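Local coordinates for hydrolase, NUDIX family (Clostridium perfringens ATCC 13124, PDB 3F6A), which probably hydrolyses a nucleoside diphosphate linked to another group, as enzymes of the NUDIX family do, though its own substrate is not established, at residues L21-P32 with H134-V142. Numbering follows the deposited sequence.
Sequences LHLHKKAKKMLP and HNIQENILV
Ile140, facing inward from the first turn of helix 138-150, meets the β-hairpin 21-32 with each of its outer carbons. From CB, the CG2 methyl runs alongside Leu21, 4.0 Å from its CD2; on the other branch, CG1 passes Leu31 CD2 at the same distance, and CD1 ends against the ring carbon Pro32 CD (3.8 Å). Branching at CB lets one residue touch Leu21 of strand 18-23 and both Leu31 and Pro32 of strand 30-36, and Phe12 of strand 7-15 adds to this apolar layer.

Asn135, just ahead of the helix, accepts at its O the backbone N-H of Met30 (selenomethionine), 2.8 Å from N and virtually straight at 179°. Met30 CB rests on Ile136 CG1 (3.6 Å); CG lies 3.1 Å from Asn135 ND2, and bends at chi2 (-50°) and chi3 (-76°) turn the flexible chain's end away.

At the edge, the long chain of Lys29 carries NZ to OE1 of Gln137 (3.0 Å), the helix N-cap residue, whose amide can accept and donate at once: NE2 gives in plane to Asn139 OD1, which also bonds Ser76 of the second subunit. An apolar interior thus meets a polar margin, where hydrogen bonds link hairpin to dimer interface.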
loop_
_atom_site.group_PDB
_atom_site.type_symbol
_atom_site.label_atom_id
_atom_site.label_comp_id
_atom_site.label_asym_id
_atom_site.label_seq_id
_atom_site.Cartn_x
_atom_site.Cartn_y
_atom_site.Cartn_z
ATOM N N LEU A 21 0.519 7.335 -20.695
ATOM C CA LEU A 21 1.667 7.931 -20.009
ATOM C C LEU A 21 1.749 9.381 -20.473
ATOM O O LEU A 21 1.201 9.726 -21.514
ATOM C CB LEU A 21 2.971 7.217 -20.390
ATOM C CG LEU A 21 3.138 5.728 -20.078
ATOM C CD1 LEU A 21 4.424 5.221 -20.715
ATOM C CD2 LEU A 21 3.167 5.502 -18.573
ATOM N N HIS A 22 2.419 10.236 -19.710
ATOM C CA HIS A 22 2.573 11.618 -20.137
ATOM C C HIS A 22 3.989 12.096 -19.852
ATOM O O HIS A 22 4.644 11.596 -18.940
ATOM C CB HIS A 22 1.502 12.523 -19.488
ATOM C CG HIS A 22 1.741 12.862 -18.046
ATOM N ND1 HIS A 22 2.530 12.103 -17.210
ATOM C CD2 HIS A 22 1.239 13.861 -17.280
ATOM C CE1 HIS A 22 2.505 12.618 -15.992
ATOM N NE2 HIS A 22 1.729 13.684 -16.009
ATOM N N LEU A 23 4.475 13.036 -20.661
ATOM C CA LEU A 23 5.827 13.569 -20.500
ATOM C C LEU A 23 5.865 14.511 -19.298
ATOM O O LEU A 23 5.268 15.585 -19.314
ATOM C CB LEU A 23 6.259 14.322 -21.770
ATOM C CG LEU A 23 7.764 14.373 -22.075
ATOM C CD1 LEU A 23 8.000 15.251 -23.293
ATOM C CD2 LEU A 23 8.531 14.906 -20.887
ATOM N N HIS A 24 6.588 14.114 -18.259
ATOM C CA HIS A 24 6.660 14.921 -17.052
ATOM C C HIS A 24 7.026 16.390 -17.262
ATOM O O HIS A 24 6.512 17.259 -16.562
ATOM C CB HIS A 24 7.638 14.303 -16.052
ATOM C CG HIS A 24 7.450 14.805 -14.655
ATOM N ND1 HIS A 24 6.424 14.374 -13.843
ATOM C CD2 HIS A 24 8.111 15.755 -13.953
ATOM C CE1 HIS A 24 6.459 15.037 -12.701
ATOM N NE2 HIS A 24 7.474 15.883 -12.743
ATOM N N LYS A 25 7.903 16.663 -18.222
ATOM C CA LYS A 25 8.359 18.028 -18.506
ATOM C C LYS A 25 9.309 18.470 -17.390
ATOM O O LYS A 25 9.096 18.147 -16.221
ATOM C CB LYS A 25 7.179 19.005 -18.631
ATOM C CG LYS A 25 6.851 19.800 -17.375
ATOM C CD LYS A 25 5.894 20.943 -17.681
ATOM C CE LYS A 25 4.570 20.445 -18.226
ATOM N NZ LYS A 25 3.662 21.584 -18.533
ATOM N N LYS A 26 10.349 19.215 -17.753
ATOM C CA LYS A 26 11.364 19.643 -16.790
ATOM C C LYS A 26 12.070 18.359 -16.372
ATOM O O LYS A 26 12.859 18.332 -15.427
ATOM C CB LYS A 26 10.733 20.323 -15.570
ATOM C CG LYS A 26 10.180 21.711 -15.853
ATOM C CD LYS A 26 9.662 22.367 -14.584
ATOM C CE LYS A 26 9.178 23.783 -14.853
ATOM N NZ LYS A 26 8.110 23.810 -15.892
ATOM N N ALA A 27 11.756 17.298 -17.109
ATOM C CA ALA A 27 12.305 15.965 -16.902
ATOM C C ALA A 27 11.809 15.136 -18.082
ATOM O O ALA A 27 10.886 14.335 -17.950
ATOM C CB ALA A 27 11.798 15.383 -15.594
ATOM N N LYS A 28 12.422 15.353 -19.239
ATOM C CA LYS A 28 12.055 14.658 -20.467
ATOM C C LYS A 28 11.989 13.140 -20.280
ATOM O O LYS A 28 12.957 12.433 -20.559
ATOM C CB LYS A 28 13.068 14.999 -21.568
ATOM C CG LYS A 28 12.475 15.156 -22.966
ATOM C CD LYS A 28 13.558 15.520 -23.983
ATOM C CE LYS A 28 12.957 15.961 -25.315
ATOM N NZ LYS A 28 12.093 14.920 -25.935
ATOM N N LYS A 29 10.846 12.647 -19.812
ATOM C CA LYS A 29 10.650 11.215 -19.599
ATOM C C LYS A 29 9.159 10.903 -19.487
ATOM O O LYS A 29 8.402 11.668 -18.888
ATOM C CB LYS A 29 11.351 10.768 -18.313
ATOM C CG LYS A 29 10.719 11.339 -17.055
ATOM C CD LYS A 29 11.202 10.648 -15.788
ATOM C CE LYS A 29 12.626 11.031 -15.438
ATOM N NZ LYS A 29 12.957 10.592 -14.054
HETATM N N MSE A 30 8.739 9.778 -20.060
HETATM C CA MSE A 30 7.338 9.375 -19.998
HETATM C C MSE A 30 7.025 8.734 -18.643
HETATM O O MSE A 30 7.764 7.865 -18.172
HETATM C CB MSE A 30 7.023 8.387 -21.120
HETATM C CG MSE A 30 7.197 8.982 -22.517
HETATM SE SE MSE A 30 6.277 10.684 -22.753
HETATM C CE MSE A 30 4.487 10.016 -22.919
ATOM N N LEU A 31 5.934 9.173 -18.013
ATOM C CA LEU A 31 5.534 8.639 -16.712
ATOM C C LEU A 31 4.021 8.488 -16.612
ATOM O O LEU A 31 3.265 9.096 -17.382
ATOM C CB LEU A 31 6.001 9.568 -15.589
ATOM C CG LEU A 31 7.501 9.799 -15.383
ATOM C CD1 LEU A 31 7.690 10.875 -14.325
ATOM C CD2 LEU A 31 8.185 8.494 -14.969
ATOM N N PRO A 32 3.556 7.654 -15.672
ATOM C CA PRO A 32 2.111 7.488 -15.528
ATOM C C PRO A 32 1.606 8.745 -14.850
ATOM O O PRO A 32 2.405 9.542 -14.356
ATOM C CB PRO A 32 1.997 6.268 -14.627
ATOM C CG PRO A 32 3.219 6.382 -13.759
ATOM C CD PRO A 32 4.285 6.750 -14.770
ATOM N N HIS A 134 12.404 5.290 -26.216
ATOM C CA HIS A 134 13.737 5.580 -25.696
ATOM C C HIS A 134 13.682 6.683 -24.645
ATOM O O HIS A 134 14.683 7.344 -24.365
ATOM C CB HIS A 134 14.668 6.001 -26.835
ATOM C CG HIS A 134 14.779 4.983 -27.927
ATOM N ND1 HIS A 134 15.193 3.689 -27.696
ATOM C CD2 HIS A 134 14.510 5.062 -29.252
ATOM C CE1 HIS A 134 15.171 3.013 -28.830
ATOM N NE2 HIS A 134 14.761 3.823 -29.791
ATOM N N ASN A 135 12.501 6.882 -24.071
ATOM C CA ASN A 135 12.322 7.895 -23.046
ATOM C C ASN A 135 11.376 7.394 -21.957
ATOM O O ASN A 135 10.603 8.162 -21.383
ATOM C CB ASN A 135 11.793 9.192 -23.671
ATOM C CG ASN A 135 10.402 9.038 -24.247
ATOM O OD1 ASN A 135 10.069 8.007 -24.832
ATOM N ND2 ASN A 135 9.585 10.073 -24.101
ATOM N N ILE A 136 11.452 6.094 -21.680
ATOM C CA ILE A 136 10.627 5.465 -20.652
ATOM C C ILE A 136 11.491 4.551 -19.787
ATOM O O ILE A 136 12.041 3.560 -20.277
ATOM C CB ILE A 136 9.508 4.601 -21.262
ATOM C CG1 ILE A 136 8.721 5.404 -22.298
ATOM C CG2 ILE A 136 8.568 4.121 -20.154
ATOM C CD1 ILE A 136 7.667 4.588 -23.022
ATOM N N GLN A 137 11.607 4.886 -18.505
ATOM C CA GLN A 137 12.395 4.094 -17.558
ATOM C C GLN A 137 11.940 2.641 -17.605
ATOM O O GLN A 137 10.771 2.363 -17.854
ATOM C CB GLN A 137 12.205 4.633 -16.143
ATOM C CG GLN A 137 12.394 6.129 -16.042
ATOM C CD GLN A 137 11.833 6.701 -14.761
ATOM O OE1 GLN A 137 11.789 7.918 -14.585
ATOM N NE2 GLN A 137 11.402 5.829 -13.854
ATOM N N GLU A 138 12.861 1.718 -17.354
ATOM C CA GLU A 138 12.535 0.294 -17.387
ATOM C C GLU A 138 11.404 -0.143 -16.450
ATOM O O GLU A 138 10.527 -0.908 -16.860
ATOM C CB GLU A 138 13.786 -0.537 -17.083
ATOM C CG GLU A 138 14.952 -0.285 -18.022
ATOM C CD GLU A 138 14.586 -0.492 -19.480
ATOM O OE1 GLU A 138 13.975 -1.535 -19.798
ATOM O OE2 GLU A 138 14.917 0.384 -20.307
ATOM N N ASN A 139 11.417 0.325 -15.201
ATOM C CA ASN A 139 10.377 -0.073 -14.254
ATOM C C ASN A 139 9.002 0.453 -14.665
ATOM O O ASN A 139 7.974 -0.133 -14.318
ATOM C CB ASN A 139 10.739 0.370 -12.823
ATOM C CG ASN A 139 10.709 1.875 -12.637
ATOM O OD1 ASN A 139 11.030 2.632 -13.542
ATOM N ND2 ASN A 139 10.346 2.311 -11.438
ATOM N N ILE A 140 8.981 1.551 -15.412
ATOM C CA ILE A 140 7.711 2.094 -15.882
ATOM C C ILE A 140 7.221 1.187 -17.009
ATOM O O ILE A 140 6.023 0.906 -17.126
ATOM C CB ILE A 140 7.869 3.536 -16.402
ATOM C CG1 ILE A 140 8.283 4.459 -15.252
ATOM C CG2 ILE A 140 6.563 4.018 -17.021
ATOM C CD1 ILE A 140 7.293 4.494 -14.096
ATOM N N LEU A 141 8.159 0.717 -17.829
ATOM C CA LEU A 141 7.822 -0.178 -18.933
ATOM C C LEU A 141 7.225 -1.456 -18.383
ATOM O O LEU A 141 6.293 -2.015 -18.957
ATOM C CB LEU A 141 9.065 -0.529 -19.758
ATOM C CG LEU A 141 9.645 0.556 -20.664
ATOM C CD1 LEU A 141 10.904 0.040 -21.349
ATOM C CD2 LEU A 141 8.603 0.966 -21.699
ATOM N N VAL A 142 7.763 -1.919 -17.261
ATOM C CA VAL A 142 7.275 -3.145 -16.639
ATOM C C VAL A 142 5.866 -2.990 -16.072
ATOM O O VAL A 142 4.994 -3.822 -16.329
ATOM C CB VAL A 142 8.214 -3.599 -15.506
ATOM C CG1 VAL A 142 7.590 -4.728 -14.727
ATOM C CG2 VAL A 142 9.546 -4.041 -16.091
#